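NifU like protein IscU (Streptococcus pyogenes, PDB 1SU0) probably serves as a scaffold on which IscS assembles iron-sulfur clusters before they pass to other proteins, and binds one zinc ion here. Local coordinates at residues Arg20-Gly25 and Met75-Ile80; Ile44-Lys49 and Glu56-Ala61. One frame throughout, in Å; residues are numbered along the deposited sequence.

Contact 1. Residues Arg20-Gly25 and Met75-Ile80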
loop_
_atom_site.group_PDB
_atom_site.type_symbol
_atom_site.label_atom_id
_atom_site.label_comp_id
_atom_site.label_asym_id
_atom_site.label_seq_id
_atom_site.Cartn_x
_atom_site.Cartn_y
_atom_site.Cartn_z
ATOM N N ARG A 20 8.485 -8.754 7.508
ATOM C CA ARG A 20 8.241 -7.995 8.739
ATOM C C ARG A 20 7.462 -6.696 8.466
ATOM O O ARG A 20 7.991 -5.581 8.658
ATOM C CB ARG A 20 9.581 -7.676 9.404
ATOM C CG ARG A 20 9.493 -7.127 10.822
ATOM C CD ARG A 20 10.866 -6.912 11.479
ATOM N NE ARG A 20 11.007 -5.588 12.095
ATOM C CZ ARG A 20 11.612 -5.349 13.260
ATOM N NH1 ARG A 20 12.156 -6.335 13.979
ATOM N NH2 ARG A 20 11.677 -4.103 13.721
ATOM N N PRO A 21 6.212 -6.838 8.013
ATOM C CA PRO A 21 5.370 -5.688 7.671
ATOM C C PRO A 21 5.350 -4.577 8.711
ATOM O O PRO A 21 5.356 -4.834 9.911
ATOM C CB PRO A 21 3.974 -6.299 7.560
ATOM C CG PRO A 21 4.229 -7.696 7.153
ATOM C CD PRO A 21 5.503 -8.111 7.783
ATOM N N HIS A 22 5.321 -3.350 8.207
ATOM C CA HIS A 22 5.189 -2.137 8.983
ATOM C C HIS A 22 3.724 -1.866 9.232
ATOM O O HIS A 22 2.867 -2.222 8.415
ATOM C CB HIS A 22 5.743 -0.975 8.171
ATOM C CG HIS A 22 7.218 -1.022 7.995
ATOM N ND1 HIS A 22 7.979 -2.087 8.419
ATOM C CD2 HIS A 22 8.082 -0.120 7.477
ATOM C CE1 HIS A 22 9.251 -1.843 8.163
ATOM N NE2 HIS A 22 9.340 -0.658 7.584
ATOM N N HIS A 23 3.423 -1.206 10.341
ATOM C CA HIS A 23 2.042 -0.886 10.665
ATOM C C HIS A 23 1.150 -2.129 10.475
ATOM O O HIS A 23 0.145 -2.077 9.758
ATOM C CB HIS A 23 1.555 0.283 9.794
ATOM C CG HIS A 23 2.341 1.543 9.984
ATOM N ND1 HIS A 23 1.741 2.771 10.150
ATOM C CD2 HIS A 23 3.677 1.765 10.052
ATOM C CE1 HIS A 23 2.673 3.697 10.305
ATOM N NE2 HIS A 23 3.856 3.111 10.250
ATOM N N HIS A 24 1.556 -3.240 11.101
ATOM C CA HIS A 24 0.863 -4.517 10.976
ATOM C C HIS A 24 -0.025 -4.704 12.190
ATOM O O HIS A 24 0.234 -4.132 13.242
ATOM C CB HIS A 24 1.869 -5.672 10.894
ATOM C CG HIS A 24 1.285 -6.969 10.407
ATOM N ND1 HIS A 24 0.542 -7.070 9.246
ATOM C CD2 HIS A 24 1.344 -8.220 10.926
ATOM C CE1 HIS A 24 0.173 -8.329 9.071
ATOM N NE2 HIS A 24 0.637 -9.044 10.082
ATOM N N GLY A 25 -1.042 -5.547 12.054
ATOM C CA GLY A 25 -2.069 -5.683 13.061
ATOM C C GLY A 25 -3.239 -4.772 12.744
ATOM O O GLY A 25 -3.405 -4.306 11.606
ATOM N N MET A 75 2.638 1.038 1.508
ATOM C CA MET A 75 1.506 1.957 1.435
ATOM C C MET A 75 1.285 2.676 2.787
ATOM O O MET A 75 1.104 3.890 2.810
ATOM C CB MET A 75 0.262 1.196 0.996
ATOM C CG MET A 75 -0.999 2.047 0.871
ATOM S SD MET A 75 -1.914 2.263 2.596
ATOM C CE MET A 75 -2.441 0.369 2.985
ATOM N N THR A 76 1.352 1.948 3.900
ATOM C CA THR A 76 1.125 2.542 5.218
ATOM C C THR A 76 2.160 3.611 5.529
ATOM O O THR A 76 1.831 4.647 6.079
ATOM C CB THR A 76 1.172 1.492 6.372
ATOM O OG1 THR A 76 2.504 0.972 6.527
ATOM C CG2 THR A 76 0.283 0.284 6.092
ATOM N N ASP A 77 3.413 3.336 5.204
ATOM C CA ASP A 77 4.463 4.287 5.441
ATOM C C ASP A 77 4.177 5.566 4.648
ATOM O O ASP A 77 4.422 6.674 5.133
ATOM C CB ASP A 77 5.807 3.732 4.974
ATOM C CG ASP A 77 6.445 2.766 5.952
ATOM O OD1 ASP A 77 5.922 2.511 7.052
ATOM O OD2 ASP A 77 7.522 2.214 5.672
ATOM N N ALA A 78 3.673 5.400 3.425
ATOM C CA ALA A 78 3.540 6.509 2.473
ATOM C C ALA A 78 2.388 7.445 2.767
ATOM O O ALA A 78 2.397 8.585 2.311
ATOM C CB ALA A 78 3.375 5.973 1.043
ATOM N N VAL A 79 1.388 6.963 3.487
ATOM C CA VAL A 79 0.136 7.692 3.630
ATOM C C VAL A 79 -0.108 8.218 5.044
ATOM O O VAL A 79 -0.991 9.054 5.257
ATOM C CB VAL A 79 -1.068 6.820 3.191
ATOM C CG1 VAL A 79 -0.868 6.326 1.765
ATOM C CG2 VAL A 79 -1.309 5.674 4.149
ATOM N N ILE A 80 0.670 7.720 5.999
ATOM C CA ILE A 80 0.438 8.013 7.397
ATOM C C ILE A 80 0.569 9.518 7.595
ATOM O O ILE A 80 1.621 10.117 7.342
ATOM C CB ILE A 80 1.392 7.163 8.318
ATOM C CG1 ILE A 80 0.857 7.066 9.755
ATOM C CG2 ILE A 80 2.825 7.671 8.292
ATOM C CD1 ILE A 80 0.424 8.355 10.360
#
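H23 and T76 bring the two backbones to their nearest approach, CA to CA 6.5 Å, where the irregular loop R20-G25 runs past the last turn of the helix in M75-I80. H23 has positive phi, a left-handed bend in the loop that presents its side chain to the helix. With CG beside the backbone N (chi1 -61°), the side chain slides past T76, pointing the opposite way, and brings the CE1 edge of its ring to I80 CG1 at 3.9 Å, near the ring plane. H23 CB and CG rest on the T76 side chain, CB lying 3.6 Å from T76 CB; the hydroxyl OG1 is turned back to bond S73 O. H22 approaches D77 with a C-H edge: CD2 sits 3.0 Å from D77 OD2, the ring and carboxylate planes 41° apart. No hydrogen bond spans the two segments; the H23 ring is steadied from the sheet, where ND1 makes a weak hydrogen bond to I58 O. H22 N bonds S73 OG, which ties the loop to the helix one turn earlier. H22 and D77 also touch helix 8-19, at D16 and H17 respectively, while T76 leans on I58 and F60 of strand 55-63, leaving the loop between two helices and the sheet.

Contact 2. Residues Ile44-Lys49 and Glu56-Ala61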
loop_
_atom_site.group_PDB
_atom_site.type_symbol
_atom_site.label_atom_id
_atom_site.label_comp_id
_atom_site.label_asym_id
_atom_site.label_seq_id
_atom_site.Cartn_x
_atom_site.Cartn_y
_atom_site.Cartn_z
ATOM N N ILE A 44 -6.828 -8.211 2.809
ATOM C CA ILE A 44 -6.368 -7.236 3.775
ATOM C C ILE A 44 -7.485 -6.571 4.572
ATOM O O ILE A 44 -8.517 -6.220 4.051
ATOM C CB ILE A 44 -5.499 -6.164 3.073
ATOM C CG1 ILE A 44 -4.900 -5.215 4.115
ATOM C CG2 ILE A 44 -6.324 -5.434 2.001
ATOM C CD1 ILE A 44 -3.783 -4.377 3.585
ATOM N N SER A 45 -7.224 -6.398 5.850
ATOM C CA SER A 45 -8.095 -5.705 6.751
ATOM C C SER A 45 -7.255 -4.513 7.118
ATOM O O SER A 45 -6.194 -4.664 7.716
ATOM C CB SER A 45 -8.392 -6.584 7.961
ATOM O OG SER A 45 -9.242 -5.957 8.891
ATOM N N LEU A 46 -7.726 -3.339 6.718
ATOM C CA LEU A 46 -7.005 -2.102 6.871
ATOM C C LEU A 46 -7.838 -1.185 7.767
ATOM O O LEU A 46 -8.797 -0.571 7.304
ATOM C CB LEU A 46 -6.807 -1.480 5.479
ATOM C CG LEU A 46 -5.748 -0.393 5.224
ATOM C CD1 LEU A 46 -6.376 0.866 4.691
ATOM C CD2 LEU A 46 -4.891 -0.087 6.450
ATOM N N THR A 47 -7.493 -1.129 9.051
ATOM C CA THR A 47 -8.062 -0.137 9.963
ATOM C C THR A 47 -7.351 1.202 9.794
ATOM O O THR A 47 -6.124 1.261 9.879
ATOM C CB THR A 47 -7.909 -0.570 11.423
ATOM O OG1 THR A 47 -6.531 -0.826 11.708
ATOM C CG2 THR A 47 -8.638 -1.883 11.699
ATOM N N VAL A 48 -8.106 2.276 9.572
ATOM C CA VAL A 48 -7.498 3.605 9.482
ATOM C C VAL A 48 -8.145 4.582 10.455
ATOM O O VAL A 48 -9.376 4.708 10.529
ATOM C CB VAL A 48 -7.567 4.193 8.065
ATOM C CG1 VAL A 48 -6.879 5.548 8.016
ATOM C CG2 VAL A 48 -6.919 3.250 7.069
ATOM N N LYS A 49 -7.283 5.276 11.190
ATOM C CA LYS A 49 -7.687 6.315 12.124
ATOM C C LYS A 49 -7.451 7.691 11.497
ATOM O O LYS A 49 -6.405 7.936 10.901
ATOM C CB LYS A 49 -6.871 6.173 13.410
ATOM C CG LYS A 49 -7.267 7.103 14.538
ATOM C CD LYS A 49 -6.456 6.791 15.786
ATOM C CE LYS A 49 -6.708 7.808 16.875
ATOM N NZ LYS A 49 -8.131 7.805 17.308
ATOM N N GLU A 56 -4.311 9.952 11.447
ATOM C CA GLU A 56 -3.634 9.801 12.738
ATOM C C GLU A 56 -2.773 8.539 12.715
ATOM O O GLU A 56 -1.559 8.602 12.903
ATOM C CB GLU A 56 -4.668 9.721 13.883
ATOM C CG GLU A 56 -4.311 10.477 15.168
ATOM C CD GLU A 56 -3.394 9.713 16.116
ATOM O OE1 GLU A 56 -3.255 8.471 15.977
ATOM O OE2 GLU A 56 -2.820 10.365 17.024
ATOM N N ASP A 57 -3.415 7.399 12.471
ATOM C CA ASP A 57 -2.724 6.110 12.448
ATOM C C ASP A 57 -3.379 5.103 11.487
ATOM O O ASP A 57 -4.529 5.277 11.066
ATOM C CB ASP A 57 -2.625 5.525 13.873
ATOM C CG ASP A 57 -1.411 4.600 14.058
ATOM O OD1 ASP A 57 -1.486 3.678 14.903
ATOM O OD2 ASP A 57 -0.345 4.709 13.406
ATOM N N ILE A 58 -2.620 4.056 11.155
ATOM C CA ILE A 58 -3.030 3.031 10.192
ATOM C C ILE A 58 -2.383 1.678 10.502
ATOM O O ILE A 58 -1.262 1.613 11.016
ATOM C CB ILE A 58 -2.672 3.490 8.758
ATOM C CG1 ILE A 58 -3.282 2.570 7.711
ATOM C CG2 ILE A 58 -1.141 3.643 8.566
ATOM C CD1 ILE A 58 -3.280 3.199 6.330
ATOM N N ALA A 59 -3.109 0.608 10.181
ATOM C CA ALA A 59 -2.683 -0.754 10.462
ATOM C C ALA A 59 -3.372 -1.742 9.531
ATOM O O ALA A 59 -4.518 -1.526 9.107
ATOM C CB ALA A 59 -2.983 -1.117 11.913
ATOM N N PHE A 60 -2.669 -2.829 9.223
ATOM C CA PHE A 60 -3.190 -3.844 8.321
ATOM C C PHE A 60 -2.770 -5.280 8.657
ATOM O O PHE A 60 -1.749 -5.547 9.304
ATOM C CB PHE A 60 -2.823 -3.540 6.870
ATOM C CG PHE A 60 -1.528 -4.147 6.449
ATOM C CD1 PHE A 60 -1.500 -5.393 5.827
ATOM C CD2 PHE A 60 -0.320 -3.484 6.713
ATOM C CE1 PHE A 60 -0.302 -5.977 5.471
ATOM C CE2 PHE A 60 0.871 -4.047 6.359
ATOM C CZ PHE A 60 0.889 -5.299 5.735
ATOM N N ALA A 61 -3.591 -6.194 8.166
ATOM C CA ALA A 61 -3.401 -7.603 8.380
ATOM C C ALA A 61 -4.057 -8.348 7.230
ATOM O O ALA A 61 -5.013 -7.863 6.628
ATOM C CB ALA A 61 -4.013 -8.011 9.699
#
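A beta hairpin of strands 43-50 and 55-63 holds this contact, two of the three strands of the antiparallel sheet of the NifU-like fold, with 43-50 in the middle and 55-63 at one edge. The segments run antiparallel at 165°, their axes 4.7 Å apart. S45 pairs with A61 and T47 with A59 as hydrogen-bonded pairs. S45 N gives a straight bond to A61 O, 2.8 Å with an angle of 163° at the hydrogen, and A59 N reaches T47 O at 3.1 Å. L46-F60, between those two pairs, and V48-I58, beyond T47-A59, are non-hydrogen-bonded pairs, where CA-H groups face carbonyls, as F60 CA does S45 O at 3.2 Å. Toward the turn, E56 and D57 both face K49 in a classic beta bulge, and the K49 and E56 chains run side by side. On the face of L46, V48, I58 and F60, L46 CD2 presses on I58 CG1 at a tight 3.4 Å, and V48 CG2 lies alongside I58 CD1 at 3.7 Å. I44, extended with CG1 anti to N (chi1 -174°), reaches the F60 ring with CD1, 3.4 Å from F60 CD1. Helices 66-79 and 122-139 pack against this apolar face. The other face is more polar: S45 OG bonds Q26 NE2 and T47 OG1 bonds L27 N, so the buried hydroxyls are satisfied by the loop there, while the hydrocarbon face joins sheet to helices.

Strand 55-63 is where the two contacts join, their centres 8 Å apart. In contact 1 the loop 20-25 runs along the outer side of that strand: H23 O lies 3.0 Å from F60 N, a probable hydrogen bond, and the H24 ring meets the F60 ring edge-to-face. At the far end I80 CD1 packs 3.2 Å from E56 O. Helix 66-79 follows the strand directly in the chain, and contact 2 falls between the two segments of contact 1, nested in the loop they close. The zinc site of C40, D42, C65 and C127 lies beyond the I44 end of contact 2, about 11 Å from the I44 side chain to the zinc; contact 1 is away from it.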